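Local coordinates for protein TetR/AcrR family transcriptional regulator (PDB 6G8G) that binds the flavonoid genistein, which probably relieves repression of transcription by this TetR-family regulator, at residues Asp83-Lys88 with Arg98-Gln103; Gln103-Phe108 with Ser173-Glu178; Ala141-Leu146 with Asp163-Ala168. One frame throughout, in Å; residues are numbered along the deposited sequence.

Contact 1 (Asp83-Lys88 with Arg98-Gln103); sequences DLPVPK and RDFARQ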
ATOM      1  N   ASP A  83      12.229   9.297 -14.658  1.00 74.71           N
ATOM      2  CA  ASP A  83      12.394   7.907 -15.046  1.00 81.48           C
ATOM      3  C   ASP A  83      11.136   7.301 -15.668  1.00 76.82           C
ATOM      4  O   ASP A  83      11.101   6.108 -15.984  1.00 87.66           O
ATOM      5  CB  ASP A  83      12.818   7.053 -13.833  1.00 93.51           C
ATOM      6  CG  ASP A  83      14.110   7.552 -13.172  1.00106.39           C
ATOM      7  OD1 ASP A  83      14.803   8.428 -13.750  1.00105.58           O
ATOM      8  OD2 ASP A  83      14.416   7.059 -12.061  1.00116.98           O
ATOM      9  N   LEU A  84      10.057   8.055 -15.748  1.00 72.30           N
ATOM     10  CA  LEU A  84       8.843   7.477 -16.309  1.00 75.28           C
ATOM     11  C   LEU A  84       8.792   7.924 -17.742  1.00 73.46           C
ATOM     12  O   LEU A  84       9.081   9.075 -18.003  1.00 79.81           O
ATOM     13  CB  LEU A  84       7.565   7.907 -15.531  1.00 74.23           C
ATOM     14  CG  LEU A  84       6.916   7.056 -14.417  1.00 76.94           C
ATOM     15  CD1 LEU A  84       7.940   6.277 -13.615  1.00 81.19           C
ATOM     16  CD2 LEU A  84       6.055   7.876 -13.477  1.00 77.50           C
ATOM     17  N   PRO A  85       8.378   7.045 -18.676  1.00 73.90           N
ATOM     18  CA  PRO A  85       8.250   7.504 -20.064  1.00 71.40           C
ATOM     19  C   PRO A  85       7.093   8.469 -20.254  1.00 73.67           C
ATOM     20  O   PRO A  85       6.227   8.604 -19.362  1.00 74.69           O
ATOM     21  CB  PRO A  85       7.978   6.232 -20.866  1.00 68.09           C
ATOM     22  CG  PRO A  85       7.709   5.155 -19.890  1.00 68.48           C
ATOM     23  CD  PRO A  85       7.836   5.690 -18.486  1.00 70.28           C
ATOM     24  N   VAL A  86       7.147   9.210 -21.353  1.00 76.98           N
ATOM     25  CA  VAL A  86       5.982   9.935 -21.819  1.00 82.47           C
ATOM     26  C   VAL A  86       5.343   9.061 -22.911  1.00 76.80           C
ATOM     27  O   VAL A  86       5.890   8.924 -24.005  1.00 78.16           O
ATOM     28  CB  VAL A  86       6.300  11.346 -22.379  1.00 81.69           C
ATOM     29  CG1 VAL A  86       5.009  11.982 -22.911  1.00 82.70           C
ATOM     30  CG2 VAL A  86       6.925  12.237 -21.308  1.00 75.77           C
ATOM     31  N   PRO A  87       4.192   8.473 -22.613  1.00 67.37           N
ATOM     32  CA  PRO A  87       3.669   7.458 -23.486  1.00 70.46           C
ATOM     33  C   PRO A  87       3.103   8.077 -24.748  1.00 73.03           C
ATOM     34  O   PRO A  87       2.543   9.179 -24.673  1.00 71.83           O
ATOM     35  CB  PRO A  87       2.574   6.793 -22.655  1.00 70.30           C
ATOM     36  CG  PRO A  87       2.497   7.522 -21.361  1.00 70.49           C
ATOM     37  CD  PRO A  87       3.292   8.776 -21.496  1.00 70.49           C
ATOM     38  N   LYS A  88       3.297   7.390 -25.878  1.00 69.25           N
ATOM     39  CA  LYS A  88       2.970   7.915 -27.197  1.00 75.47           C
ATOM     40  C   LYS A  88       2.074   6.962 -27.926  1.00 76.74           C
ATOM     41  O   LYS A  88       2.357   5.773 -28.034  1.00 80.07           O
ATOM     42  CB  LYS A  88       4.234   8.116 -28.054  1.00 83.28           C
ATOM     43  CG  LYS A  88       4.849   9.520 -27.971  1.00 95.57           C
ATOM     44  CD  LYS A  88       6.307   9.538 -27.465  1.00109.67           C
ATOM     45  CE  LYS A  88       7.262   8.603 -28.218  1.00110.84           C
ATOM     46  NZ  LYS A  88       7.813   9.191 -29.463  1.00109.16           N
ATOM     47  N   ARG A  98       2.034  -0.638 -21.675  1.00 51.31           N
ATOM     48  CA  ARG A  98       2.813  -1.723 -21.166  1.00 55.29           C
ATOM     49  C   ARG A  98       4.117  -1.134 -20.721  1.00 59.02           C
ATOM     50  O   ARG A  98       4.628  -1.457 -19.651  1.00 60.40           O
ATOM     51  CB  ARG A  98       2.962  -2.814 -22.231  1.00 60.61           C
ATOM     52  CG  ARG A  98       3.801  -3.983 -21.787  1.00 69.34           C
ATOM     53  CD  ARG A  98       3.897  -5.155 -22.771  1.00 73.20           C
ATOM     54  NE  ARG A  98       2.593  -5.701 -23.112  1.00 73.14           N
ATOM     55  CZ  ARG A  98       1.985  -5.566 -24.282  1.00 78.74           C
ATOM     56  NH1 ARG A  98       2.567  -4.897 -25.288  1.00 82.82           N
ATOM     57  NH2 ARG A  98       0.791  -6.119 -24.440  1.00 73.84           N
ATOM     58  N   ASP A  99       4.643  -0.198 -21.496  1.00 65.47           N
ATOM     59  CA  ASP A  99       5.941   0.396 -21.161  1.00 66.40           C
ATOM     60  C   ASP A  99       5.838   1.289 -19.893  1.00 58.17           C
ATOM     61  O   ASP A  99       6.691   1.265 -19.014  1.00 49.27           O
ATOM     62  CB  ASP A  99       6.483   1.161 -22.370  1.00 78.94           C
ATOM     63  CG  ASP A  99       7.849   1.805 -22.104  1.00105.79           C
ATOM     64  OD1 ASP A  99       8.708   1.159 -21.450  1.00133.04           O
ATOM     65  OD2 ASP A  99       8.060   2.970 -22.524  1.00113.97           O
ATOM     66  N   PHE A 100       4.758   2.037 -19.795  1.00 54.30           N
ATOM     67  CA  PHE A 100       4.562   2.889 -18.648  1.00 52.15           C
ATOM     68  C   PHE A 100       4.428   2.034 -17.395  1.00 52.13           C
ATOM     69  O   PHE A 100       5.047   2.297 -16.367  1.00 47.80           O
ATOM     70  CB  PHE A 100       3.312   3.742 -18.865  1.00 52.18           C
ATOM     71  CG  PHE A 100       3.117   4.804 -17.824  1.00 53.90           C
ATOM     72  CD1 PHE A 100       3.681   6.058 -17.986  1.00 57.09           C
ATOM     73  CD2 PHE A 100       2.389   4.554 -16.683  1.00 53.50           C
ATOM     74  CE1 PHE A 100       3.521   7.046 -17.035  1.00 56.24           C
ATOM     75  CE2 PHE A 100       2.214   5.546 -15.732  1.00 56.51           C
ATOM     76  CZ  PHE A 100       2.787   6.792 -15.900  1.00 54.13           C
ATOM     77  N   ALA A 101       3.615   0.992 -17.497  1.00 51.67           N
ATOM     78  CA  ALA A 101       3.463   0.072 -16.398  1.00 54.79           C
ATOM     79  C   ALA A 101       4.802  -0.487 -15.975  1.00 53.72           C
ATOM     80  O   ALA A 101       5.113  -0.518 -14.799  1.00 54.04           O
ATOM     81  CB  ALA A 101       2.533  -1.054 -16.789  1.00 59.03           C
ATOM     82  N   ARG A 102       5.599  -0.933 -16.928  1.00 53.66           N
ATOM     83  CA  ARG A 102       6.873  -1.543 -16.573  1.00 54.30           C
ATOM     84  C   ARG A 102       7.721  -0.583 -15.772  1.00 53.95           C
ATOM     85  O   ARG A 102       8.306  -0.968 -14.796  1.00 49.98           O
ATOM     86  CB  ARG A 102       7.614  -2.020 -17.818  1.00 56.73           C
ATOM     87  CG  ARG A 102       8.766  -2.973 -17.524  1.00 58.70           C
ATOM     88  CD  ARG A 102       9.464  -3.479 -18.796  1.00 63.19           C
ATOM     89  NE  ARG A 102       8.608  -4.287 -19.698  1.00 62.08           N
ATOM     90  CZ  ARG A 102       7.990  -3.841 -20.797  1.00 62.46           C
ATOM     91  NH1 ARG A 102       8.089  -2.575 -21.197  1.00 64.22           N
ATOM     92  NH2 ARG A 102       7.254  -4.671 -21.514  1.00 62.64           N
ATOM     93  N   GLN A 103       7.770   0.685 -16.154  1.00 65.13           N
ATOM     94  CA  GLN A 103       8.645   1.626 -15.435  1.00 65.56           C
ATOM     95  C   GLN A 103       8.068   1.914 -14.072  1.00 61.61           C
ATOM     96  O   GLN A 103       8.797   2.048 -13.110  1.00 68.61           O
ATOM     97  CB  GLN A 103       8.875   2.920 -16.223  1.00 73.05           C
ATOM     98  CG  GLN A 103       9.611   2.769 -17.575  1.00 82.35           C
ATOM     99  CD  GLN A 103      10.727   1.738 -17.575  1.00 88.50           C
ATOM    100  OE1 GLN A 103      10.715   0.791 -18.388  1.00102.30           O
ATOM    101  NE2 GLN A 103      11.680   1.888 -16.660  1.00 88.47           N
TER
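Pro85 lies across helix 93-109 with its ring set between Asp99 and Gln103, two residues one helical turn apart. The proline ring meets a carboxylate oxygen on the first and methylene carbons on the second. Pro85 CG comes 3.4 Å from Asp99 OD2, while Pro85 CD rests 3.5 Å from Gln103 CG. The Gln103 chain bends at its second torsion (chi2 -38°), and it is its aliphatic part, CB and CG, that receives the proline.

The apolar contacts gather round Phe100, whose CG lies anti to the backbone N (chi1 -172°), which carries the ring toward Leu84, Pro85 and Pro87. Pro87 CG reaches Phe100 CD1 at 3.9 Å, and Leu84 CD2 approaches Phe100 CZ at 4.2 Å. Beyond the loop, the same ring also packs on Thr142 and Leu146 of helix 139-155.

Polar groups take part without bonding across the contact. The carbonyl oxygen of Pro85 sits at the edge of the Phe100 ring, near its plane, 3.9 Å from CD1. On the helix, Asp99 OD1 forms a long salt bridge of 3.8 Å with Arg102 NH1, and Arg102 also pairs with Glu196 of helix 192-210.

With two prolines among its touching residues and no hydrogen bond between the segments, the loop is held to helix 93-109 by shape and apolar burial; a weak polar tie runs instead from Leu84 O to Arg145.

Contact 2 (Gln103-Phe108 with Ser173-Glu178); sequences QYLHTF and SLVRGE
Tyr104 and Arg176 make the one hydrogen bond between helices 93-109 and 164-176 here. Arg176 NH1 donates to Tyr104 OH at 2.9 Å with an N-H...O angle of 151°. The hydroxyl lies close to the guanidinium plane, at its edge, and the tyrosine ring is turned 71° from that plane. The aliphatic part of the arginine is used as well: Arg176 CD touches Phe108 CZ at 3.6 Å. Alongside this bond, Leu105 CD2 packs on Val175 CG1 at 3.8 Å, and Val175 CG1 also comes 4.2 Å from Tyr104 CD2.

A second shell sets these groups. Phe108 directs its CE2 edge over one face of the Tyr104 ring, which probably restricts how the ring can turn. Arg176 runs extended from the backbone, its CG anti to N (chi1 -178°), then bends at chi3, and one face of its guanidinium lies against Ser173 CA. Its other terminal nitrogen, NH2, makes a weak hydrogen bond to Gly177 O of the second subunit, whose Leu174 also meets Leu174 of this chain.

Phe108 lines the genistein pocket, together with Pro180 and Leu181. A leucine in place of Arg176 would probably leave Tyr104 OH without this donor and Gly177 O of the second subunit without its weak bond.

One arginine thus serves two acceptors, Tyr104 OH within the chain and Gly177 O of the second subunit, while its CD methylene rests on Phe108 of the ligand pocket.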
ATOM      1  N   GLN A 103       7.770   0.685 -16.154  1.00 65.13           N
ATOM      2  CA  GLN A 103       8.645   1.626 -15.435  1.00 65.56           C
ATOM      3  C   GLN A 103       8.068   1.914 -14.072  1.00 61.61           C
ATOM      4  O   GLN A 103       8.797   2.048 -13.110  1.00 68.61           O
ATOM      5  CB  GLN A 103       8.875   2.920 -16.223  1.00 73.05           C
ATOM      6  CG  GLN A 103       9.611   2.769 -17.575  1.00 82.35           C
ATOM      7  CD  GLN A 103      10.727   1.738 -17.575  1.00 88.50           C
ATOM      8  OE1 GLN A 103      10.715   0.791 -18.388  1.00102.30           O
ATOM      9  NE2 GLN A 103      11.680   1.888 -16.660  1.00 88.47           N
ATOM     10  N   TYR A 104       6.743   1.953 -13.985  1.00 58.39           N
ATOM     11  CA  TYR A 104       6.036   2.181 -12.712  1.00 52.31           C
ATOM     12  C   TYR A 104       6.343   1.111 -11.681  1.00 51.41           C
ATOM     13  O   TYR A 104       6.663   1.409 -10.542  1.00 57.63           O
ATOM     14  CB  TYR A 104       4.549   2.180 -12.984  1.00 51.94           C
ATOM     15  CG  TYR A 104       3.681   2.406 -11.810  1.00 48.54           C
ATOM     16  CD1 TYR A 104       3.814   3.545 -11.045  1.00 52.97           C
ATOM     17  CD2 TYR A 104       2.711   1.513 -11.482  1.00 49.21           C
ATOM     18  CE1 TYR A 104       2.992   3.780  -9.961  1.00 52.02           C
ATOM     19  CE2 TYR A 104       1.878   1.719 -10.390  1.00 54.23           C
ATOM     20  CZ  TYR A 104       2.009   2.861  -9.642  1.00 55.53           C
ATOM     21  OH  TYR A 104       1.217   3.040  -8.535  1.00 51.95           O
ATOM     22  N   LEU A 105       6.304  -0.143 -12.088  1.00 49.62           N
ATOM     23  CA  LEU A 105       6.613  -1.199 -11.163  1.00 52.06           C
ATOM     24  C   LEU A 105       8.067  -1.227 -10.777  1.00 54.70           C
ATOM     25  O   LEU A 105       8.379  -1.683  -9.687  1.00 57.23           O
ATOM     26  CB  LEU A 105       6.222  -2.562 -11.728  1.00 53.56           C
ATOM     27  CG  LEU A 105       4.728  -2.720 -11.940  1.00 52.79           C
ATOM     28  CD1 LEU A 105       4.439  -4.124 -12.409  1.00 52.95           C
ATOM     29  CD2 LEU A 105       3.913  -2.432 -10.691  1.00 54.12           C
ATOM     30  N   HIS A 106       8.964  -0.795 -11.655  1.00 56.54           N
ATOM     31  CA  HIS A 106      10.373  -0.766 -11.306  1.00 65.39           C
ATOM     32  C   HIS A 106      10.573  -0.048  -9.965  1.00 61.35           C
ATOM     33  O   HIS A 106      11.330  -0.489  -9.080  1.00 53.32           O
ATOM     34  CB  HIS A 106      11.113  -0.004 -12.436  1.00 76.54           C
ATOM     35  CG  HIS A 106      12.572   0.228 -12.195  1.00 89.61           C
ATOM     36  ND1 HIS A 106      13.535  -0.748 -12.350  1.00 96.75           N
ATOM     37  CD2 HIS A 106      13.228   1.356 -11.822  1.00 94.97           C
ATOM     38  CE1 HIS A 106      14.723  -0.231 -12.061  1.00101.75           C
ATOM     39  NE2 HIS A 106      14.562   1.042 -11.737  1.00 98.72           N
ATOM     40  N   THR A 107       9.884   1.069  -9.817  1.00 60.16           N
ATOM     41  CA  THR A 107       9.973   1.825  -8.584  1.00 59.22           C
ATOM     42  C   THR A 107       9.676   1.005  -7.367  1.00 55.15           C
ATOM     43  O   THR A 107      10.294   1.151  -6.335  1.00 61.59           O
ATOM     44  CB  THR A 107       8.888   2.914  -8.588  1.00 60.99           C
ATOM     45  OG1 THR A 107       9.283   3.932  -9.497  1.00 59.15           O
ATOM     46  CG2 THR A 107       8.645   3.506  -7.192  1.00 67.45           C
ATOM     47  N   PHE A 108       8.635   0.229  -7.442  1.00 56.26           N
ATOM     48  CA  PHE A 108       8.247  -0.559  -6.279  1.00 58.66           C
ATOM     49  C   PHE A 108       9.213  -1.661  -5.996  1.00 53.60           C
ATOM     50  O   PHE A 108       9.585  -1.883  -4.857  1.00 56.20           O
ATOM     51  CB  PHE A 108       6.890  -1.192  -6.498  1.00 59.21           C
ATOM     52  CG  PHE A 108       5.793  -0.260  -6.297  1.00 56.42           C
ATOM     53  CD1 PHE A 108       5.396   0.036  -5.039  1.00 60.29           C
ATOM     54  CD2 PHE A 108       5.158   0.333  -7.363  1.00 61.21           C
ATOM     55  CE1 PHE A 108       4.339   0.912  -4.821  1.00 66.05           C
ATOM     56  CE2 PHE A 108       4.115   1.230  -7.172  1.00 64.78           C
ATOM     57  CZ  PHE A 108       3.695   1.514  -5.886  1.00 60.67           C
ATOM     58  N   SER A 173      -3.857   0.923 -10.034  1.00 50.52           N
ATOM     59  CA  SER A 173      -4.299  -0.053  -9.036  1.00 50.26           C
ATOM     60  C   SER A 173      -4.308  -1.488  -9.583  1.00 46.00           C
ATOM     61  O   SER A 173      -3.907  -2.388  -8.884  1.00 41.10           O
ATOM     62  CB  SER A 173      -5.669   0.295  -8.522  1.00 51.73           C
ATOM     63  OG  SER A 173      -5.609   1.596  -7.974  1.00 55.14           O
ATOM     64  N   LEU A 174      -4.707  -1.686 -10.832  1.00 44.01           N
ATOM     65  CA  LEU A 174      -4.721  -3.023 -11.386  1.00 47.08           C
ATOM     66  C   LEU A 174      -3.334  -3.620 -11.519  1.00 49.88           C
ATOM     67  O   LEU A 174      -3.098  -4.749 -11.144  1.00 57.78           O
ATOM     68  CB  LEU A 174      -5.377  -3.041 -12.742  1.00 46.81           C
ATOM     69  CG  LEU A 174      -6.870  -2.810 -12.628  1.00 49.81           C
ATOM     70  CD1 LEU A 174      -7.453  -2.477 -13.981  1.00 48.98           C
ATOM     71  CD2 LEU A 174      -7.546  -4.044 -12.037  1.00 53.88           C
ATOM     72  N   VAL A 175      -2.421  -2.841 -12.045  1.00 55.21           N
ATOM     73  CA  VAL A 175      -1.095  -3.296 -12.396  1.00 53.96           C
ATOM     74  C   VAL A 175      -0.287  -3.498 -11.135  1.00 52.46           C
ATOM     75  O   VAL A 175       0.522  -4.412 -11.018  1.00 47.64           O
ATOM     76  CB  VAL A 175      -0.474  -2.239 -13.317  1.00 56.26           C
ATOM     77  CG1 VAL A 175       0.987  -2.013 -13.019  1.00 63.31           C
ATOM     78  CG2 VAL A 175      -0.658  -2.660 -14.750  1.00 58.75           C
ATOM     79  N   ARG A 176      -0.495  -2.594 -10.198  1.00 51.42           N
ATOM     80  CA  ARG A 176       0.204  -2.619  -8.919  1.00 52.81           C
ATOM     81  C   ARG A 176      -0.323  -3.770  -8.097  1.00 52.54           C
ATOM     82  O   ARG A 176       0.414  -4.468  -7.455  1.00 59.52           O
ATOM     83  CB  ARG A 176      -0.098  -1.285  -8.216  1.00 53.35           C
ATOM     84  CG  ARG A 176       0.559  -1.064  -6.895  1.00 50.80           C
ATOM     85  CD  ARG A 176       0.364   0.367  -6.466  1.00 49.56           C
ATOM     86  NE  ARG A 176      -1.003   0.626  -6.056  1.00 51.16           N
ATOM     87  CZ  ARG A 176      -1.792   1.567  -6.556  1.00 47.95           C
ATOM     88  NH1 ARG A 176      -1.377   2.366  -7.516  1.00 55.27           N
ATOM     89  NH2 ARG A 176      -3.008   1.717  -6.084  1.00 47.95           N
ATOM     90  N   GLY A 177      -1.636  -3.928  -8.121  1.00 53.85           N
ATOM     91  CA  GLY A 177      -2.343  -4.918  -7.350  1.00 53.66           C
ATOM     92  C   GLY A 177      -1.866  -5.029  -5.933  1.00 54.23           C
ATOM     93  O   GLY A 177      -1.989  -4.118  -5.131  1.00 57.43           O
ATOM     94  N   GLU A 178      -1.247  -6.159  -5.692  1.00 57.46           N
ATOM     95  CA  GLU A 178      -0.939  -6.654  -4.392  1.00 58.77           C
ATOM     96  C   GLU A 178       0.564  -6.534  -4.118  1.00 59.66           C
ATOM     97  O   GLU A 178       1.026  -6.907  -3.047  1.00 56.09           O
ATOM     98  CB  GLU A 178      -1.239  -8.130  -4.456  1.00 64.81           C
ATOM     99  CG  GLU A 178      -2.077  -8.698  -3.367  1.00 72.52           C
ATOM    100  CD  GLU A 178      -2.027 -10.226  -3.423  1.00 75.73           C
ATOM    101  OE1 GLU A 178      -1.440 -10.818  -4.388  1.00 58.85           O
ATOM    102  OE2 GLU A 178      -2.579 -10.820  -2.469  1.00 87.33           O
TER

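Contact 3 (Ala141-Leu146 with Asp163-Ala168); sequences ATIRRL and DPMEAA
Side-chain torsions turn Ile143 CG2 and Met165 CE toward each other: with chi1 at -70°, Ile143 holds CG2 anti to the backbone N, facing helix 164-176, while the Met165 chain, a selenomethionine in this crystal, bends at its last torsion (chi3 62°) and swings its methyl back to the isoleucine. The pair belongs to the all-helical ligand-binding domain of the TetR fold, where helices 139-155 and 164-176 are joined by a short connection; the axes of segments 141-146 and 164-168 approach to 8.4 Å, their N-to-C directions 113° apart.

Met165 CE touches Ile143 CG2 at 3.7 Å, the two side chains crossing at about a right angle. The same methyl lies 4.1 Å from Arg144 CG, whose chain runs alongside the selenomethionine and sends its NH1 to Glu136 O. Further along, the small Ala168 lets the backbones come close. Leu146 brings CD2 to 3.9 Å from Ala168 O and 4.0 Å from Ala168 CB, and it also packs on Leu97 of helix 93-109.

The packing involves the first turn of helix 164-176, whose N-cap is Asp163. Its carboxylate accepts weak bonds from two backbone amides, OD1 from Met165 N and OD2 from Glu166 N. Ile143 also packs on Glu178 of the second subunit, placing the crossing near the dimer interface. At the closest point of the contact, Ala168 CB rests 3.5 Å from the carbonyl oxygen Ile143 O.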
ATOM      1  N   ALA A 141       1.288  12.705  -9.008  1.00 48.35           N
ATOM      2  CA  ALA A 141       1.909  13.179 -10.245  1.00 50.39           C
ATOM      3  C   ALA A 141       1.923  12.097 -11.298  1.00 50.65           C
ATOM      4  O   ALA A 141       1.664  12.355 -12.479  1.00 54.72           O
ATOM      5  CB  ALA A 141       3.322  13.660  -9.986  1.00 49.69           C
ATOM      6  N   THR A 142       2.235  10.889 -10.871  1.00 49.28           N
ATOM      7  CA  THR A 142       2.180   9.753 -11.762  1.00 53.84           C
ATOM      8  C   THR A 142       0.788   9.575 -12.349  1.00 53.09           C
ATOM      9  O   THR A 142       0.616   9.356 -13.547  1.00 51.39           O
ATOM     10  CB  THR A 142       2.567   8.470 -11.022  1.00 54.30           C
ATOM     11  OG1 THR A 142       3.913   8.587 -10.567  1.00 57.67           O
ATOM     12  CG2 THR A 142       2.473   7.278 -11.943  1.00 58.76           C
ATOM     13  N   ILE A 143      -0.221   9.665 -11.507  1.00 52.94           N
ATOM     14  CA  ILE A 143      -1.578   9.581 -12.023  1.00 54.18           C
ATOM     15  C   ILE A 143      -1.849  10.650 -13.100  1.00 52.69           C
ATOM     16  O   ILE A 143      -2.374  10.334 -14.155  1.00 54.43           O
ATOM     17  CB  ILE A 143      -2.592   9.720 -10.881  1.00 57.66           C
ATOM     18  CG1 ILE A 143      -2.570   8.482  -9.989  1.00 56.63           C
ATOM     19  CG2 ILE A 143      -4.003   9.945 -11.411  1.00 56.78           C
ATOM     20  CD1 ILE A 143      -3.363   8.649  -8.696  1.00 56.27           C
ATOM     21  N   ARG A 144      -1.481  11.894 -12.827  1.00 54.09           N
ATOM     22  CA  ARG A 144      -1.707  12.984 -13.768  1.00 57.45           C
ATOM     23  C   ARG A 144      -1.031  12.776 -15.104  1.00 56.37           C
ATOM     24  O   ARG A 144      -1.633  13.039 -16.129  1.00 57.09           O
ATOM     25  CB  ARG A 144      -1.250  14.293 -13.175  1.00 66.94           C
ATOM     26  CG  ARG A 144      -2.165  14.785 -12.071  1.00 80.49           C
ATOM     27  CD  ARG A 144      -1.737  16.038 -11.345  1.00 88.63           C
ATOM     28  NE  ARG A 144      -0.303  16.382 -11.254  1.00 93.31           N
ATOM     29  CZ  ARG A 144       0.452  16.446 -10.148  1.00 98.99           C
ATOM     30  NH1 ARG A 144      -0.024  16.144  -8.920  1.00 96.22           N
ATOM     31  NH2 ARG A 144       1.729  16.814 -10.278  1.00 98.31           N
ATOM     32  N   ARG A 145       0.206  12.290 -15.108  1.00 56.06           N
ATOM     33  CA  ARG A 145       0.900  12.029 -16.372  1.00 58.04           C
ATOM     34  C   ARG A 145       0.176  11.022 -17.190  1.00 57.37           C
ATOM     35  O   ARG A 145       0.056  11.156 -18.398  1.00 60.31           O
ATOM     36  CB  ARG A 145       2.312  11.521 -16.150  1.00 64.66           C
ATOM     37  CG  ARG A 145       3.296  12.648 -15.977  1.00 79.66           C
ATOM     38  CD  ARG A 145       4.531  12.161 -15.279  1.00 92.71           C
ATOM     39  NE  ARG A 145       5.270  11.139 -16.001  1.00101.65           N
ATOM     40  CZ  ARG A 145       6.346  11.372 -16.746  1.00104.08           C
ATOM     41  NH1 ARG A 145       6.769  12.603 -16.982  1.00 96.97           N
ATOM     42  NH2 ARG A 145       6.969  10.341 -17.292  1.00112.09           N
ATOM     43  N   LEU A 146      -0.260   9.956 -16.541  1.00 58.76           N
ATOM     44  CA  LEU A 146      -0.917   8.894 -17.263  1.00 59.26           C
ATOM     45  C   LEU A 146      -2.239   9.413 -17.755  1.00 58.40           C
ATOM     46  O   LEU A 146      -2.662   9.105 -18.851  1.00 56.51           O
ATOM     47  CB  LEU A 146      -1.103   7.687 -16.364  1.00 58.47           C
ATOM     48  CG  LEU A 146      -1.801   6.518 -17.038  1.00 59.69           C
ATOM     49  CD1 LEU A 146      -1.085   6.106 -18.295  1.00 61.20           C
ATOM     50  CD2 LEU A 146      -1.893   5.345 -16.084  1.00 64.29           C
ATOM     51  N   ASP A 163     -13.782   9.889 -16.709  1.00 78.02           N
ATOM     52  CA  ASP A 163     -12.745  10.751 -16.082  1.00 73.84           C
ATOM     53  C   ASP A 163     -11.341  10.147 -16.204  1.00 67.10           C
ATOM     54  O   ASP A 163     -11.105   9.006 -15.796  1.00 73.29           O
ATOM     55  CB  ASP A 163     -13.079  11.038 -14.598  1.00 75.94           C
ATOM     56  CG  ASP A 163     -11.937  11.749 -13.843  1.00 82.16           C
ATOM     57  OD1 ASP A 163     -11.250  12.624 -14.426  1.00 89.59           O
ATOM     58  OD2 ASP A 163     -11.751  11.452 -12.643  1.00 81.27           O
ATOM     59  N   PRO A 164     -10.409  10.905 -16.768  1.00 64.49           N
ATOM     60  CA  PRO A 164      -9.070  10.396 -17.029  1.00 68.34           C
ATOM     61  C   PRO A 164      -8.232  10.098 -15.784  1.00 68.16           C
ATOM     62  O   PRO A 164      -7.465   9.139 -15.782  1.00 71.16           O
ATOM     63  CB  PRO A 164      -8.428  11.511 -17.851  1.00 70.16           C
ATOM     64  CG  PRO A 164      -9.240  12.725 -17.563  1.00 70.16           C
ATOM     65  CD  PRO A 164     -10.624  12.207 -17.401  1.00 68.55           C
HETATM   66  N   MSE A 165      -8.414  10.859 -14.719  1.00 68.28           N
HETATM   67  CA  MSE A 165      -7.699  10.561 -13.474  1.00 65.45           C
HETATM   68  C   MSE A 165      -8.227   9.296 -12.837  1.00 63.58           C
HETATM   69  O   MSE A 165      -7.462   8.455 -12.394  1.00 59.63           O
HETATM   70  CB  MSE A 165      -7.789  11.758 -12.549  1.00 65.08           C
HETATM   71  CG  MSE A 165      -6.836  12.795 -13.121  1.00 71.55           C
HETATM   72 SE   MSE A 165      -6.395  14.164 -11.775  1.00 89.61          SE
HETATM   73  CE  MSE A 165      -5.517  13.119 -10.371  1.00 89.40           C
ATOM     74  N   GLU A 166      -9.541   9.157 -12.795  1.00 61.22           N
ATOM     75  CA  GLU A 166     -10.139   7.965 -12.303  1.00 60.70           C
ATOM     76  C   GLU A 166      -9.574   6.795 -13.084  1.00 54.59           C
ATOM     77  O   GLU A 166      -9.184   5.799 -12.506  1.00 54.18           O
ATOM     78  CB  GLU A 166     -11.668   8.068 -12.420  1.00 67.74           C
ATOM     79  CG  GLU A 166     -12.458   6.867 -11.889  1.00 75.33           C
ATOM     80  CD  GLU A 166     -13.959   7.114 -11.768  1.00 86.33           C
ATOM     81  OE1 GLU A 166     -14.638   7.334 -12.815  1.00 91.24           O
ATOM     82  OE2 GLU A 166     -14.439   7.104 -10.604  1.00 84.45           O
ATOM     83  N   ALA A 167      -9.520   6.915 -14.401  1.00 54.71           N
ATOM     84  CA  ALA A 167      -9.077   5.786 -15.229  1.00 54.79           C
ATOM     85  C   ALA A 167      -7.614   5.506 -15.027  1.00 52.83           C
ATOM     86  O   ALA A 167      -7.196   4.365 -14.997  1.00 51.01           O
ATOM     87  CB  ALA A 167      -9.349   6.045 -16.685  1.00 55.03           C
ATOM     88  N   ALA A 168      -6.828   6.549 -14.883  1.00 53.09           N
ATOM     89  CA  ALA A 168      -5.410   6.365 -14.646  1.00 53.86           C
ATOM     90  C   ALA A 168      -5.226   5.619 -13.344  1.00 54.69           C
ATOM     91  O   ALA A 168      -4.445   4.678 -13.249  1.00 56.91           O
ATOM     92  CB  ALA A 168      -4.706   7.711 -14.598  1.00 55.04           C
TER

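How the contacts relate
Together the three contacts illustrate how one helical domain grades its chemistry with position. Contacts 2 and 3 are buried and both draw on helix 164-176, near the second subunit; contact 1 is only partly buried and touches no other chain. Helix 93-109 serves contacts 1 and 2 and Gln103 belongs to both, yet proline packing prevails in the first and an arginine-tyrosine bond in the second, next to Phe108 of the genistein pocket. Contact 3 has no hydrogen bond across it and is mainly methyl packing, partly on backbone oxygens. Its helix 139-155 also closes on contact 1, where Arg145 makes a weak hydrogen bond to Leu84 O, while Thr142 meets Tyr104 of contact 2.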